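Local atomic coordinates of BCL2-like 10 (Danio rerio, PDB entry 6FBX), a protein that restrains apoptosis as a pro-survival member of the Bcl-2 family, holding the BH3 segment of a death-promoting relative such as Bad. Residues D19-C24 against M39-K44; L57-L62 against F97-L101; P69-Q74 against R117-I122. All blocks are in the same frame, centred on the assembly; numbering follows the deposited sequence.

Contact 1. Residues D19-C24 against M39-K44; sequences DYISFC and MRYLAK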
loop_
_atom_site.group_PDB
_atom_site.type_symbol
_atom_site.label_atom_id
_atom_site.label_comp_id
_atom_site.label_asym_id
_atom_site.label_seq_id
_atom_site.Cartn_x
_atom_site.Cartn_y
_atom_site.Cartn_z
ATOM N N ASP A 19 -1.371 8.855 6.315
ATOM C CA ASP A 19 -0.605 10.003 5.841
ATOM C C ASP A 19 -0.420 9.955 4.332
ATOM O O ASP A 19 -0.614 10.963 3.640
ATOM C CB ASP A 19 0.756 10.070 6.529
ATOM C CG ASP A 19 1.631 11.165 5.955
ATOM O OD1 ASP A 19 1.407 12.343 6.299
ATOM O OD2 ASP A 19 2.518 10.849 5.136
ATOM N N TYR A 20 -0.025 8.796 3.797
ATOM C CA TYR A 20 0.205 8.716 2.360
ATOM C C TYR A 20 -1.086 8.953 1.591
ATOM O O TYR A 20 -1.096 9.670 0.584
ATOM C CB TYR A 20 0.805 7.366 1.965
ATOM C CG TYR A 20 1.180 7.369 0.508
ATOM C CD1 TYR A 20 2.187 8.208 0.047
ATOM C CD2 TYR A 20 0.498 6.590 -0.421
ATOM C CE1 TYR A 20 2.526 8.255 -1.287
ATOM C CE2 TYR A 20 0.841 6.620 -1.766
ATOM C CZ TYR A 20 1.851 7.463 -2.190
ATOM O OH TYR A 20 2.196 7.520 -3.520
ATOM N N ILE A 21 -2.189 8.366 2.056
ATOM C CA ILE A 21 -3.471 8.560 1.385
ATOM C C ILE A 21 -3.874 10.032 1.410
ATOM O O ILE A 21 -4.338 10.579 0.400
ATOM C CB ILE A 21 -4.533 7.648 2.029
ATOM C CG1 ILE A 21 -4.283 6.202 1.597
ATOM C CG2 ILE A 21 -5.940 8.084 1.645
ATOM C CD1 ILE A 21 -5.065 5.171 2.383
ATOM N N SER A 22 -3.704 10.698 2.555
ATOM C CA SER A 22 -3.988 12.130 2.619
ATOM C C SER A 22 -3.084 12.903 1.667
ATOM O O SER A 22 -3.533 13.823 0.973
ATOM C CB SER A 22 -3.810 12.641 4.049
ATOM O OG SER A 22 -4.658 11.957 4.954
ATOM N N PHE A 23 -1.802 12.540 1.631
ATOM C CA PHE A 23 -0.851 13.170 0.721
ATOM C C PHE A 23 -1.312 13.049 -0.727
ATOM O O PHE A 23 -1.163 13.988 -1.521
ATOM C CB PHE A 23 0.517 12.521 0.934
ATOM C CG PHE A 23 1.613 13.061 0.067
ATOM C CD1 PHE A 23 2.081 14.354 0.227
ATOM C CD2 PHE A 23 2.218 12.247 -0.875
ATOM C CE1 PHE A 23 3.110 14.835 -0.565
ATOM C CE2 PHE A 23 3.245 12.720 -1.665
ATOM C CZ PHE A 23 3.694 14.014 -1.509
ATOM N N CYS A 24 -1.899 11.907 -1.084
ATOM C CA CYS A 24 -2.440 11.691 -2.420
ATOM C C CYS A 24 -3.791 12.362 -2.634
ATOM O O CYS A 24 -4.271 12.391 -3.773
ATOM C CB CYS A 24 -2.576 10.191 -2.687
ATOM S SG CYS A 24 -1.000 9.336 -2.778
ATOM N N MET A 39 8.105 7.073 2.800
ATOM C CA MET A 39 7.059 6.440 1.999
ATOM C C MET A 39 6.497 7.408 0.967
ATOM O O MET A 39 6.237 7.019 -0.178
ATOM C CB MET A 39 5.941 5.915 2.897
ATOM C CG MET A 39 4.824 5.210 2.135
ATOM S SD MET A 39 5.390 3.759 1.229
ATOM C CE MET A 39 5.511 2.559 2.552
ATOM N N ARG A 40 6.288 8.667 1.356
ATOM C CA ARG A 40 5.857 9.680 0.398
ATOM C C ARG A 40 6.781 9.719 -0.812
ATOM O O ARG A 40 6.325 9.775 -1.960
ATOM C CB ARG A 40 5.821 11.051 1.067
ATOM C CG ARG A 40 4.671 11.281 2.014
ATOM C CD ARG A 40 4.683 12.729 2.448
ATOM N NE ARG A 40 3.710 13.025 3.489
ATOM C CZ ARG A 40 3.447 14.254 3.923
ATOM N NH1 ARG A 40 4.086 15.297 3.404
ATOM N NH2 ARG A 40 2.549 14.441 4.877
ATOM N N TYR A 41 8.092 9.710 -0.567
ATOM C CA TYR A 41 9.053 9.786 -1.661
ATOM C C TYR A 41 9.031 8.512 -2.495
ATOM O O TYR A 41 8.937 8.565 -3.726
ATOM C CB TYR A 41 10.454 10.038 -1.104
ATOM C CG TYR A 41 11.533 10.068 -2.161
ATOM C CD1 TYR A 41 12.188 8.906 -2.548
ATOM C CD2 TYR A 41 11.895 11.257 -2.776
ATOM C CE1 TYR A 41 13.171 8.928 -3.517
ATOM C CE2 TYR A 41 12.878 11.290 -3.746
ATOM C CZ TYR A 41 13.513 10.123 -4.113
ATOM O OH TYR A 41 14.495 10.151 -5.077
ATOM N N LEU A 42 9.111 7.354 -1.835
ATOM C CA LEU A 42 9.281 6.093 -2.549
ATOM C C LEU A 42 8.018 5.693 -3.298
ATOM O O LEU A 42 8.091 5.262 -4.455
ATOM C CB LEU A 42 9.687 4.996 -1.565
ATOM C CG LEU A 42 11.104 5.160 -1.016
ATOM C CD1 LEU A 42 11.317 4.285 0.215
ATOM C CD2 LEU A 42 12.122 4.820 -2.088
ATOM N N ALA A 43 6.854 5.819 -2.658
ATOM C CA ALA A 43 5.611 5.432 -3.316
ATOM C C ALA A 43 5.287 6.349 -4.486
ATOM O O ALA A 43 4.725 5.892 -5.488
ATOM C CB ALA A 43 4.463 5.421 -2.307
ATOM N N LYS A 44 5.634 7.638 -4.388
ATOM C CA LYS A 44 5.435 8.532 -5.525
ATOM C C LYS A 44 6.460 8.279 -6.617
ATOM O O LYS A 44 6.157 8.454 -7.803
ATOM C CB LYS A 44 5.491 9.990 -5.073
ATOM C CG LYS A 44 4.217 10.482 -4.421
ATOM C CD LYS A 44 3.075 10.536 -5.423
ATOM C CE LYS A 44 1.788 11.003 -4.782
ATOM N NZ LYS A 44 0.664 10.960 -5.750
HETATM O O HOH W 1 0.171 13.884 -4.111
HETATM O O HOH W 2 -1.985 11.652 -5.975
#
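D19 and F23 both carry CG anti to the backbone nitrogen (chi1 174° and 180°), which places carboxylate and ring alongside R40. R40 runs past both, its extended chain over the F23 ring and its end beside the D19 carboxylate. The guanidinium grips the carboxylate side-on: NH2 bonds OD1 of D19 at 2.8 Å and NE bonds OD2 of D19 at 3.0 Å. Each oxygen uses its syn lone pair, and the two planes lie within 5°. R40 CD sits over the centre of the F23 ring, 3.9 Å from the centroid, a CH-pi contact; the guanidinium, held by the carboxylate, lies nearly parallel to the ring, with F23 CD1 over one face. K44 CG meets that ring at its edge. This joins helix 2-24 to helix 34-49 in the all-helical Bcl-2 fold, with Y20 as a knob in the hole formed by M39, R40, A43 and K44. The small A43 lets the phenol come close, CB standing 3.3 Å from Y20 CZ. A leucine in place of R40 would probably leave the D19 carboxylate without its charged mate. K44 NZ pairs with E47 and, through water 2, is linked to C24 O.

Contact 2. Residues L57-L62 against F97-L101; sequences LSQEFL and FTGVL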
loop_
_atom_site.group_PDB
_atom_site.type_symbol
_atom_site.label_atom_id
_atom_site.label_comp_id
_atom_site.label_asym_id
_atom_site.label_seq_id
_atom_site.Cartn_x
_atom_site.Cartn_y
_atom_site.Cartn_z
ATOM N N LEU A 57 -4.897 0.273 -13.842
ATOM C CA LEU A 57 -5.224 -0.778 -12.881
ATOM C C LEU A 57 -6.271 -0.308 -11.879
ATOM O O LEU A 57 -7.218 -1.043 -11.569
ATOM C CB LEU A 57 -3.962 -1.233 -12.148
ATOM C CG LEU A 57 -2.994 -2.133 -12.918
ATOM C CD1 LEU A 57 -1.729 -2.332 -12.099
ATOM C CD2 LEU A 57 -3.631 -3.475 -13.251
ATOM N N SER A 58 -6.110 0.906 -11.352
ATOM C CA SER A 58 -7.062 1.413 -10.369
ATOM C C SER A 58 -8.467 1.484 -10.955
ATOM O O SER A 58 -9.448 1.152 -10.279
ATOM C CB SER A 58 -6.621 2.789 -9.870
ATOM O OG SER A 58 -6.680 3.754 -10.911
ATOM N N GLN A 59 -8.584 1.907 -12.216
ATOM C CA GLN A 59 -9.904 2.033 -12.827
ATOM C C GLN A 59 -10.506 0.666 -13.136
ATOM O O GLN A 59 -11.698 0.442 -12.894
ATOM C CB GLN A 59 -9.812 2.905 -14.080
ATOM C CG GLN A 59 -9.439 4.344 -13.746
ATOM C CD GLN A 59 -9.331 5.244 -14.961
ATOM O OE1 GLN A 59 -9.526 4.807 -16.095
ATOM N NE2 GLN A 59 -9.019 6.514 -14.725
ATOM N N GLU A 60 -9.700 -0.269 -13.647
ATOM C CA GLU A 60 -10.183 -1.639 -13.821
ATOM C C GLU A 60 -10.638 -2.223 -12.489
ATOM O O GLU A 60 -11.737 -2.780 -12.380
ATOM C CB GLU A 60 -9.089 -2.522 -14.429
ATOM C CG GLU A 60 -8.864 -2.351 -15.920
ATOM C CD GLU A 60 -7.885 -3.373 -16.467
ATOM O OE1 GLU A 60 -6.662 -3.183 -16.295
ATOM O OE2 GLU A 60 -8.340 -4.378 -17.052
ATOM N N PHE A 61 -9.782 -2.114 -11.470
ATOM C CA PHE A 61 -10.086 -2.619 -10.135
ATOM C C PHE A 61 -11.438 -2.108 -9.646
ATOM O O PHE A 61 -12.326 -2.892 -9.291
ATOM C CB PHE A 61 -8.955 -2.204 -9.185
ATOM C CG PHE A 61 -9.197 -2.535 -7.735
ATOM C CD1 PHE A 61 -8.584 -3.628 -7.152
ATOM C CD2 PHE A 61 -10.009 -1.735 -6.950
ATOM C CE1 PHE A 61 -8.785 -3.925 -5.819
ATOM C CE2 PHE A 61 -10.220 -2.030 -5.617
ATOM C CZ PHE A 61 -9.606 -3.125 -5.051
ATOM N N LEU A 62 -11.612 -0.784 -9.626
ATOM C CA LEU A 62 -12.840 -0.219 -9.077
ATOM C C LEU A 62 -14.056 -0.575 -9.920
ATOM O O LEU A 62 -15.174 -0.626 -9.394
ATOM C CB LEU A 62 -12.709 1.300 -8.949
ATOM C CG LEU A 62 -11.740 1.795 -7.875
ATOM C CD1 LEU A 62 -11.618 3.309 -7.931
ATOM C CD2 LEU A 62 -12.174 1.353 -6.479
ATOM N N PHE A 97 -0.429 1.765 -5.066
ATOM C CA PHE A 97 -1.715 1.391 -5.642
ATOM C C PHE A 97 -2.869 1.962 -4.830
ATOM O O PHE A 97 -3.838 2.481 -5.396
ATOM C CB PHE A 97 -1.813 -0.131 -5.725
ATOM C CG PHE A 97 -3.088 -0.621 -6.336
ATOM C CD1 PHE A 97 -3.470 -0.201 -7.594
ATOM C CD2 PHE A 97 -3.896 -1.518 -5.659
ATOM C CE1 PHE A 97 -4.645 -0.651 -8.162
ATOM C CE2 PHE A 97 -5.073 -1.975 -6.225
ATOM C CZ PHE A 97 -5.444 -1.542 -7.478
ATOM N N THR A 98 -2.784 1.884 -3.502
ATOM C CA THR A 98 -3.879 2.370 -2.667
ATOM C C THR A 98 -4.001 3.886 -2.751
ATOM O O THR A 98 -5.110 4.430 -2.703
ATOM C CB THR A 98 -3.672 1.919 -1.223
ATOM O OG1 THR A 98 -3.579 0.489 -1.184
ATOM C CG2 THR A 98 -4.832 2.362 -0.346
ATOM N N GLY A 99 -2.873 4.585 -2.882
ATOM C CA GLY A 99 -2.920 6.023 -3.077
ATOM C C GLY A 99 -3.626 6.418 -4.359
ATOM O O GLY A 99 -4.400 7.377 -4.383
ATOM N N VAL A 100 -3.360 5.694 -5.450
ATOM C CA VAL A 100 -4.053 5.970 -6.705
ATOM C C VAL A 100 -5.524 5.602 -6.579
ATOM O O VAL A 100 -6.406 6.328 -7.056
ATOM C CB VAL A 100 -3.378 5.214 -7.865
ATOM C CG1 VAL A 100 -4.144 5.427 -9.167
ATOM C CG2 VAL A 100 -1.935 5.664 -8.025
ATOM N N LEU A 101 -5.809 4.467 -5.943
ATOM C CA LEU A 101 -7.183 4.053 -5.693
ATOM C C LEU A 101 -7.943 5.134 -4.936
ATOM O O LEU A 101 -9.053 5.522 -5.320
ATOM C CB LEU A 101 -7.161 2.745 -4.903
ATOM C CG LEU A 101 -8.252 1.689 -5.010
ATOM C CD1 LEU A 101 -8.789 1.533 -6.421
ATOM C CD2 LEU A 101 -7.664 0.378 -4.510
#
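F97 points the edge of its ring at the face of F61, a T-shaped pair with centroids 5.4 Å apart and planes at 82°. The leading atom is F97 CZ, 3.8 Å from CD1 of F61, while the neighbouring CE1 lies against the backbone of L57 and S58, with S58 N near the plane of the F97 ring. Both phenylalanines carry CG anti to the backbone nitrogen (chi1 174° in F61, -179° in F97), which sends the rings into the space between the two segments. L101 shares that face of F61, its side chain crossing at about a right angle, with CD2 4.1 Å from the ring centroid. Its other methyl, CD1, is pressed against L62, where CG is only 3.3 Å away, a snug fit, closer than two carbons normally sit. Branched L101 suits this place because its two methyls serve two partners at once. S58 is small enough to let the helices approach, and V100 CG1 rests 3.5 Å from its OG; that hydroxyl is spent on R55 O within its own helix, so its outer surface can pack against a methyl. Helices 51-65 and 88-107 both contribute to the groove that holds the BH3 peptide: L57, F61 and F97 all pack against the bound peptide, and E60 forms a salt bridge with a basic side chain of that peptide. Joined mainly by apolar and aromatic packing, the two segments owe their fit to shape, and the same rings that pair with each other help to make an apolar surface for the ligand.

Contact 3. Residues P69-Q74 against R117-I122; sequences PSKCLQ and RLAETI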
loop_
_atom_site.group_PDB
_atom_site.type_symbol
_atom_site.label_atom_id
_atom_site.label_comp_id
_atom_site.label_asym_id
_atom_site.label_seq_id
_atom_site.Cartn_x
_atom_site.Cartn_y
_atom_site.Cartn_z
ATOM N N PRO A 69 -14.292 -2.113 -1.855
ATOM C CA PRO A 69 -12.901 -2.020 -2.330
ATOM C C PRO A 69 -11.895 -2.587 -1.348
ATOM O O PRO A 69 -10.889 -3.168 -1.774
ATOM C CB PRO A 69 -12.703 -0.512 -2.538
ATOM C CG PRO A 69 -14.065 0.028 -2.747
ATOM C CD PRO A 69 -14.971 -0.808 -1.887
ATOM N N SER A 70 -12.135 -2.445 -0.042
ATOM C CA SER A 70 -11.196 -2.976 0.943
ATOM C C SER A 70 -11.080 -4.491 0.837
ATOM O O SER A 70 -9.976 -5.043 0.899
ATOM C CB SER A 70 -11.629 -2.571 2.352
ATOM O OG SER A 70 -11.298 -1.218 2.612
ATOM N N LYS A 71 -12.212 -5.183 0.688
ATOM C CA LYS A 71 -12.171 -6.634 0.535
ATOM C C LYS A 71 -11.413 -7.023 -0.727
ATOM O O LYS A 71 -10.590 -7.946 -0.709
ATOM C CB LYS A 71 -13.593 -7.196 0.507
ATOM C CG LYS A 71 -13.675 -8.711 0.368
ATOM C CD LYS A 71 -12.989 -9.423 1.523
ATOM C CE LYS A 71 -13.296 -10.912 1.518
ATOM N NZ LYS A 71 -12.520 -11.651 2.549
ATOM N N CYS A 72 -11.676 -6.328 -1.835
ATOM C CA CYS A 72 -10.972 -6.625 -3.077
ATOM C C CYS A 72 -9.477 -6.360 -2.944
ATOM O O CYS A 72 -8.665 -7.091 -3.521
ATOM C CB CYS A 72 -11.566 -5.801 -4.220
ATOM S SG CYS A 72 -13.327 -6.133 -4.538
ATOM N N LEU A 73 -9.096 -5.329 -2.183
ATOM C CA LEU A 73 -7.682 -5.021 -2.001
ATOM C C LEU A 73 -6.974 -6.125 -1.225
ATOM O O LEU A 73 -5.819 -6.456 -1.520
ATOM C CB LEU A 73 -7.524 -3.674 -1.289
ATOM C CG LEU A 73 -6.098 -3.193 -1.007
ATOM C CD1 LEU A 73 -5.324 -2.970 -2.300
ATOM C CD2 LEU A 73 -6.114 -1.921 -0.175
ATOM N N GLN A 74 -7.647 -6.709 -0.232
ATOM C CA GLN A 74 -7.062 -7.834 0.489
ATOM C C GLN A 74 -6.714 -8.971 -0.464
ATOM O O GLN A 74 -5.656 -9.596 -0.336
ATOM C CB GLN A 74 -8.021 -8.328 1.574
ATOM C CG GLN A 74 -8.177 -7.380 2.746
ATOM C CD GLN A 74 -9.165 -7.891 3.776
ATOM O OE1 GLN A 74 -10.064 -8.670 3.458
ATOM N NE2 GLN A 74 -8.999 -7.459 5.022
ATOM N N ARG A 117 -11.048 3.294 5.180
ATOM C CA ARG A 117 -11.193 1.844 5.133
ATOM C C ARG A 117 -10.008 1.196 4.430
ATOM O O ARG A 117 -9.532 0.135 4.848
ATOM C CB ARG A 117 -12.499 1.469 4.432
ATOM C CG ARG A 117 -13.743 2.063 5.074
ATOM C CD ARG A 117 -14.972 1.841 4.204
ATOM N NE ARG A 117 -15.593 0.537 4.434
ATOM C CZ ARG A 117 -16.680 0.330 5.177
ATOM N NH1 ARG A 117 -17.298 1.339 5.779
ATOM N NH2 ARG A 117 -17.157 -0.898 5.315
ATOM N N LEU A 118 -9.517 1.813 3.354
ATOM C CA LEU A 118 -8.351 1.263 2.668
ATOM C C LEU A 118 -7.119 1.317 3.560
ATOM O O LEU A 118 -6.320 0.375 3.582
ATOM C CB LEU A 118 -8.106 2.013 1.360
ATOM C CG LEU A 118 -8.938 1.553 0.155
ATOM C CD1 LEU A 118 -10.395 1.332 0.516
ATOM C CD2 LEU A 118 -8.815 2.559 -0.978
ATOM N N ALA A 119 -6.949 2.409 4.306
ATOM C CA ALA A 119 -5.824 2.507 5.229
ATOM C C ALA A 119 -5.886 1.410 6.285
ATOM O O ALA A 119 -4.865 0.791 6.614
ATOM C CB ALA A 119 -5.809 3.884 5.894
ATOM N N GLU A 120 -7.076 1.162 6.831
ATOM C CA GLU A 120 -7.229 0.117 7.834
ATOM C C GLU A 120 -6.965 -1.261 7.243
ATOM O O GLU A 120 -6.430 -2.138 7.931
ATOM C CB GLU A 120 -8.631 0.178 8.440
ATOM C CG GLU A 120 -8.893 1.442 9.240
ATOM C CD GLU A 120 -10.315 1.528 9.753
ATOM O OE1 GLU A 120 -10.494 1.734 10.972
ATOM O OE2 GLU A 120 -11.254 1.385 8.942
ATOM N N THR A 121 -7.328 -1.470 5.975
ATOM C CA THR A 121 -7.061 -2.750 5.329
ATOM C C THR A 121 -5.562 -3.004 5.207
ATOM O O THR A 121 -5.089 -4.111 5.490
ATOM C CB THR A 121 -7.736 -2.786 3.958
ATOM O OG1 THR A 121 -9.153 -2.665 4.133
ATOM C CG2 THR A 121 -7.432 -4.086 3.228
ATOM N N ILE A 122 -4.799 -1.991 4.789
ATOM C CA ILE A 122 -3.343 -2.127 4.750
ATOM C C ILE A 122 -2.809 -2.417 6.146
ATOM O O ILE A 122 -1.979 -3.311 6.341
ATOM C CB ILE A 122 -2.694 -0.862 4.160
ATOM C CG1 ILE A 122 -3.010 -0.736 2.667
ATOM C CG2 ILE A 122 -1.176 -0.881 4.380
ATOM C CD1 ILE A 122 -2.583 0.591 2.062
HETATM O O HOH W 3 -6.719 -6.441 5.720
#
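T121 is the bump that fills the hollow between S70 and Q74 on helix 69-80. Its methyl CG2 fits between Q74 CG, 3.4 Å away, and the S70 carbonyl oxygen, while OG1 lies 3.0 Å from OG of S70. Threonine suits the spot because its two branches part the work: with OG1 beside the backbone nitrogen (chi1 -62°), the hydroxyl donates to R117 O at 2.9 Å and the methyl faces the neighbouring helix. That carbonyl also takes the backbone N-H of T121 from the opposite face of its plane, and a weak bond from S70 OG. The small S70 makes room for L118, whose CD1 reaches 3.4 Å from OG. Deeper in, L73 CD2 lies 4.2 Å from T121 CG2, and L118 and I122 are no closer, a looser fit. At the other border water 3 links Q74 NE2 to T121 O. The two segments run at 29°, so contacts continue from S70 to Q74, one turn on. On their buried side L73, L118 and I122 converge on T98 of helix 88-107; A119 turns instead to helix 2-24, and C72 ties helix 69-80 to helix 51-65 by its disulfide with C65.

How the contacts relate
Contact 2 is the most buried of the three and almost wholly apolar and aromatic; contacts 1 and 3 are partly buried and add polar links and waters toward their rims. A salt bridge between the segments belongs to contact 1 alone, while contact 3 relies on hydroxyls and a shared carbonyl. No helix serves two contacts, yet helix 88-107 binds them together: G99 packs against Y20 and C24 of contact 1, and T98 meets I21 as well as L73 and I122 of contact 3. F61 likewise touches P69 and C72. Contacts 1 and 3 lie on opposite sides of the chain's centre but still meet where I21 packs on A119.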